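Homoserine kinase (Cytophaga hutchinsonii, PDB 4P52) probably catalyses, as a GHMP-family kinase, the ATP-dependent phosphorylation of the side-chain hydroxyl of L-homoserine, giving O-phospho-L-homoserine on the route to threonine. Local coordinates at residues I27-A33 / P52-L58; I91-L95 / I132-L136. All blocks are in the same frame, centred on the assembly; numbering follows the deposited sequence.

Contact 1: residues I27-A33 / P52-L58; sequences IKVFAPA and PGDEVLL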
# COMPACT_ATOMS: atom_id res chain seq x y z
N ILE A 27 -12.79 37.70 7.74
CA ILE A 27 -13.23 36.49 7.09
C ILE A 27 -13.43 35.41 8.14
O ILE A 27 -12.73 35.40 9.14
CB ILE A 27 -12.21 36.06 6.02
CG1 ILE A 27 -12.76 34.94 5.15
CG2 ILE A 27 -10.90 35.67 6.69
CD1 ILE A 27 -11.93 34.63 3.91
N LYS A 28 -14.37 34.51 7.91
CA LYS A 28 -14.56 33.39 8.80
C LYS A 28 -14.42 32.09 8.01
O LYS A 28 -15.09 31.91 6.98
CB LYS A 28 -15.92 33.51 9.46
CG LYS A 28 -16.05 32.69 10.71
CD LYS A 28 -17.32 33.01 11.50
CE LYS A 28 -17.27 32.25 12.81
NZ LYS A 28 -18.60 32.19 13.46
N VAL A 29 -13.55 31.19 8.45
CA VAL A 29 -13.39 29.92 7.76
C VAL A 29 -13.69 28.75 8.67
O VAL A 29 -13.35 28.77 9.87
CB VAL A 29 -11.98 29.74 7.18
CG1 VAL A 29 -11.83 28.35 6.58
CG2 VAL A 29 -11.68 30.79 6.11
N PHE A 30 -14.29 27.73 8.11
CA PHE A 30 -14.52 26.51 8.84
C PHE A 30 -13.61 25.42 8.25
O PHE A 30 -13.47 25.33 7.04
CB PHE A 30 -15.99 26.12 8.73
CG PHE A 30 -16.28 24.69 9.05
CD1 PHE A 30 -16.09 23.68 8.09
CD2 PHE A 30 -16.74 24.33 10.32
CE1 PHE A 30 -16.36 22.34 8.38
CE2 PHE A 30 -17.02 23.00 10.62
CZ PHE A 30 -16.84 22.00 9.64
N ALA A 31 -13.01 24.59 9.09
CA ALA A 31 -12.16 23.52 8.59
C ALA A 31 -12.59 22.22 9.26
O ALA A 31 -12.84 22.22 10.46
CB ALA A 31 -10.70 23.81 8.81
N PRO A 32 -12.67 21.12 8.49
CA PRO A 32 -13.27 19.90 8.99
C PRO A 32 -12.39 18.98 9.84
O PRO A 32 -11.16 18.92 9.67
CB PRO A 32 -13.72 19.19 7.71
CG PRO A 32 -12.68 19.57 6.72
CD PRO A 32 -12.24 20.97 7.08
N ALA A 33 -13.03 18.26 10.74
CA ALA A 33 -12.42 17.07 11.36
C ALA A 33 -11.92 16.09 10.27
O ALA A 33 -12.46 16.03 9.15
CB ALA A 33 -13.44 16.37 12.26
N PRO A 52 -17.33 17.00 13.04
CA PRO A 52 -17.36 18.43 13.32
C PRO A 52 -16.14 19.14 12.69
O PRO A 52 -15.62 18.69 11.67
CB PRO A 52 -17.37 18.48 14.84
CG PRO A 52 -16.62 17.26 15.26
CD PRO A 52 -16.81 16.22 14.17
N GLY A 53 -15.70 20.26 13.28
CA GLY A 53 -14.62 21.05 12.70
C GLY A 53 -14.36 22.26 13.57
O GLY A 53 -14.96 22.40 14.63
N ASP A 54 -13.47 23.14 13.15
CA ASP A 54 -13.24 24.37 13.86
C ASP A 54 -13.49 25.58 13.00
O ASP A 54 -13.44 25.49 11.79
CB ASP A 54 -11.83 24.38 14.39
CG ASP A 54 -11.69 23.56 15.64
OD1 ASP A 54 -12.71 23.39 16.34
OD2 ASP A 54 -10.58 23.06 15.92
N GLU A 55 -13.75 26.72 13.63
CA GLU A 55 -13.93 27.98 12.92
C GLU A 55 -12.90 29.01 13.33
O GLU A 55 -12.59 29.15 14.52
CB GLU A 55 -15.34 28.52 13.16
CG GLU A 55 -16.44 27.64 12.60
CD GLU A 55 -17.84 28.13 12.93
OE1 GLU A 55 -17.99 29.09 13.73
OE2 GLU A 55 -18.80 27.55 12.36
N VAL A 56 -12.35 29.72 12.35
CA VAL A 56 -11.44 30.82 12.62
C VAL A 56 -11.94 32.09 11.97
O VAL A 56 -12.31 32.09 10.80
CB VAL A 56 -10.02 30.51 12.13
CG1 VAL A 56 -9.08 31.70 12.30
CG2 VAL A 56 -9.46 29.34 12.94
N LEU A 57 -11.98 33.18 12.75
CA LEU A 57 -12.33 34.48 12.22
C LEU A 57 -11.09 35.36 12.28
O LEU A 57 -10.42 35.40 13.31
CB LEU A 57 -13.48 35.09 13.03
CG LEU A 57 -14.06 36.43 12.52
CD1 LEU A 57 -15.55 36.60 12.84
CD2 LEU A 57 -13.26 37.59 13.09
N LEU A 58 -10.75 36.04 11.19
CA LEU A 58 -9.61 36.95 11.17
C LEU A 58 -10.11 38.33 10.83
O LEU A 58 -10.93 38.44 9.93
CB LEU A 58 -8.62 36.55 10.08
CG LEU A 58 -8.03 35.15 10.11
CD1 LEU A 58 -6.87 35.12 9.15
CD2 LEU A 58 -7.56 34.75 11.50

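Contact 2: residues I91-L95 / I132-L136; sequences ILRYL and INQLL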
# COMPACT_ATOMS: atom_id res chain seq x y z
N ILE A 91 -0.00 31.75 10.76
CA ILE A 91 -0.35 32.97 10.07
C ILE A 91 0.83 33.93 10.07
O ILE A 91 1.12 34.58 9.07
CB ILE A 91 -1.58 33.62 10.73
CG1 ILE A 91 -2.81 32.71 10.53
CG2 ILE A 91 -1.81 35.04 10.21
CD1 ILE A 91 -4.03 33.15 11.29
N LEU A 92 1.53 33.99 11.21
CA LEU A 92 2.72 34.84 11.29
C LEU A 92 3.78 34.42 10.27
O LEU A 92 4.39 35.29 9.62
CB LEU A 92 3.29 34.86 12.71
CG LEU A 92 4.40 35.89 13.02
CD1 LEU A 92 4.07 37.35 12.64
CD2 LEU A 92 4.81 35.77 14.48
N ARG A 93 3.96 33.10 10.10
CA ARG A 93 4.95 32.57 9.17
C ARG A 93 4.54 32.86 7.75
O ARG A 93 5.39 33.17 6.92
CB ARG A 93 5.18 31.07 9.35
CG ARG A 93 5.84 30.66 10.67
CD ARG A 93 7.23 31.28 10.91
NE ARG A 93 8.23 30.85 9.93
CZ ARG A 93 8.75 29.63 9.85
NH1 ARG A 93 8.36 28.66 10.68
NH2 ARG A 93 9.66 29.35 8.92
N TYR A 94 3.25 32.78 7.49
CA TYR A 94 2.76 33.03 6.15
C TYR A 94 3.08 34.48 5.79
O TYR A 94 3.73 34.75 4.77
CB TYR A 94 1.26 32.71 6.08
CG TYR A 94 0.53 33.16 4.83
CD1 TYR A 94 0.03 34.46 4.73
CD2 TYR A 94 0.28 32.28 3.78
CE1 TYR A 94 -0.67 34.87 3.61
CE2 TYR A 94 -0.41 32.70 2.64
CZ TYR A 94 -0.88 34.00 2.56
OH TYR A 94 -1.58 34.45 1.45
N LEU A 95 2.66 35.41 6.65
CA LEU A 95 2.95 36.83 6.47
C LEU A 95 4.44 37.09 6.31
O LEU A 95 4.84 37.83 5.42
CB LEU A 95 2.39 37.67 7.63
CG LEU A 95 0.88 37.59 7.84
CD1 LEU A 95 0.46 38.29 9.13
CD2 LEU A 95 0.10 38.15 6.65
N ILE A 132 -6.23 33.42 6.12
CA ILE A 132 -5.32 34.55 5.86
C ILE A 132 -5.06 34.68 4.37
O ILE A 132 -5.00 35.80 3.82
CB ILE A 132 -4.01 34.47 6.68
CG1 ILE A 132 -3.22 35.78 6.60
CG2 ILE A 132 -3.11 33.32 6.25
CD1 ILE A 132 -3.93 36.96 7.22
N ASN A 133 -4.96 33.53 3.71
CA ASN A 133 -4.69 33.52 2.28
C ASN A 133 -5.84 34.11 1.47
O ASN A 133 -5.63 34.91 0.56
CB ASN A 133 -4.35 32.10 1.83
CG ASN A 133 -3.85 32.06 0.39
OD1 ASN A 133 -2.89 32.75 0.03
ND2 ASN A 133 -4.50 31.22 -0.43
N GLN A 134 -7.06 33.73 1.80
CA GLN A 134 -8.16 34.28 1.06
C GLN A 134 -8.36 35.76 1.40
O GLN A 134 -8.49 36.57 0.51
CB GLN A 134 -9.44 33.48 1.25
CG GLN A 134 -10.52 34.01 0.31
CD GLN A 134 -11.61 33.00 0.01
OE1 GLN A 134 -11.33 31.81 -0.14
NE2 GLN A 134 -12.87 33.48 -0.09
N LEU A 135 -8.33 36.10 2.68
CA LEU A 135 -8.50 37.49 3.12
C LEU A 135 -7.52 38.48 2.47
O LEU A 135 -7.90 39.61 2.18
CB LEU A 135 -8.39 37.58 4.65
CG LEU A 135 -8.58 38.96 5.29
CD1 LEU A 135 -10.04 39.40 5.28
CD2 LEU A 135 -8.08 38.90 6.72
N LEU A 136 -6.28 38.08 2.26
CA LEU A 136 -5.30 38.99 1.66
C LEU A 136 -5.25 38.85 0.15
O LEU A 136 -4.26 39.22 -0.47
CB LEU A 136 -3.90 38.75 2.25
CG LEU A 136 -3.72 39.04 3.74
CD1 LEU A 136 -2.26 38.94 4.10
CD2 LEU A 136 -4.23 40.43 4.12
O HOH W 1 -3.29 36.11 0.13

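Contact 1: residues I27-A33 / P52-L58
Ile27 and Leu58 form a hydrogen-bonded pair of an antiparallel ladder between strands 26-36 and 52-61, part of the mixed sheet in the N-terminal domain of this GHMP kinase. Each donates its N-H to the other's carbonyl, and Ile27 CG2 lies alongside Leu58 CB at 4.2 Å, branched and apolar side chains that suit a face covered by helix 120-135. Lys28, opposite Leu57 in a non-hydrogen-bonded pair, turns to the other face. Its extended chain slants across to the diagonal neighbour Glu55, where Lys28 NZ forms a salt bridge with Glu55 OE1 at 3.2 Å, its hydrogen bond weak; a long chain with a charged end lets partly exposed Lys28 reach the buried Glu55. Val29 pairs with Val56 through two nearly straight bonds, N to O 2.8 Å in both directions, and the two beta-branched residues rest on Tyr130, Ala131 and Ala127 of the helix. Phe30 returns to the face of Lys28. With CG anti to the backbone N (chi1 162°), its ring reaches along the sheet toward Gly53: CE2 comes 3.7 Å from Gly53 CA, while Glu55 CG meets the ring edge. Gly53, having no side chain, lets the ring come close to its CA. Lys329 adds a cation-pi contact to Phe30. Ala31 is bonded both ways to Asp54, whose carboxylate, on the helix-covered face with Val29 and Val56, is held by Lys110, the backbone N of Lys111 and Ser124. Pro32, lacking an N-H, sits opposite Gly53 in a non-hydrogen-bonded pair, where none is required across the ladder. At Ala33 the ladder ends beside Pro52, which follows a cis peptide bond: Ala33 N reaches Pro52 O at 2.8 Å, tilted 28° from the carbonyl plane.

Contact 2: residues I91-L95 / I132-L136
Tyr94 lays one face of its ring against Ile132, whose CG2 methyl stands 3.9 Å from the ring centroid and 20° off the normal, a CH-pi contact displaced toward the CD1 rim. The methyl is placed there by the Ile132 rotamer, which puts CG2 between the backbone N and the carbonyl carbon, while CG1, anti to the backbone N, lies beside the ring rim and 3.9 Å from Ile91 CG2. At the far end of the ring the phenol OH donates to Asn133 OD1 at 2.6 Å, in the amide plane and on a lone pair, although ring and amide planes stand 77° apart. Tyrosine thus offers a flat apolar face to isoleucine and a polar tip to the amide. Leu95 CD2 completes the apolar side, 3.6 Å from Leu136 CD1, as the two leucines cross at about a right angle. These groups join helix 86-98 to the C-terminal end of helix 120-135, two helices packed against the mixed sheet of the GHMP N-terminal domain; Leu136 is the first residue to leave helical geometry. A water further secures the phenol, donating to Tyr94 OH and to Asn133 O, each at 2.7 Å. Farther out, Met140 O accepts from Asn133 ND2 and so fixes the amide's rotation, with Leu145 packed on both Tyr94 and Asn133. Beneath, Leu58, Ile104 and Ile106 of the sheet receive Ile91 and Ile132.

From the N terminus, strand 26-36 runs out, the chain turns through the short strand 45-49, and contact 1 closes this loop when strand 52-61 returns antiparallel beside it. Only afterwards does contact 2 open: helix 86-98 leads into strand 103-110, which joins the sheet beside strand 52-61, and helix 120-135 then closes the second, longer loop. The two loops therefore follow in series, neither enclosing nor crossing the other. In space they are layers of one domain, sheet below helices, with centres about 15 Å apart. Their seam is mostly aliphatic packing: Leu58 of contact 1 touches both Ile91 and Ile132, while Ile27 meets Gln134 and Leu135.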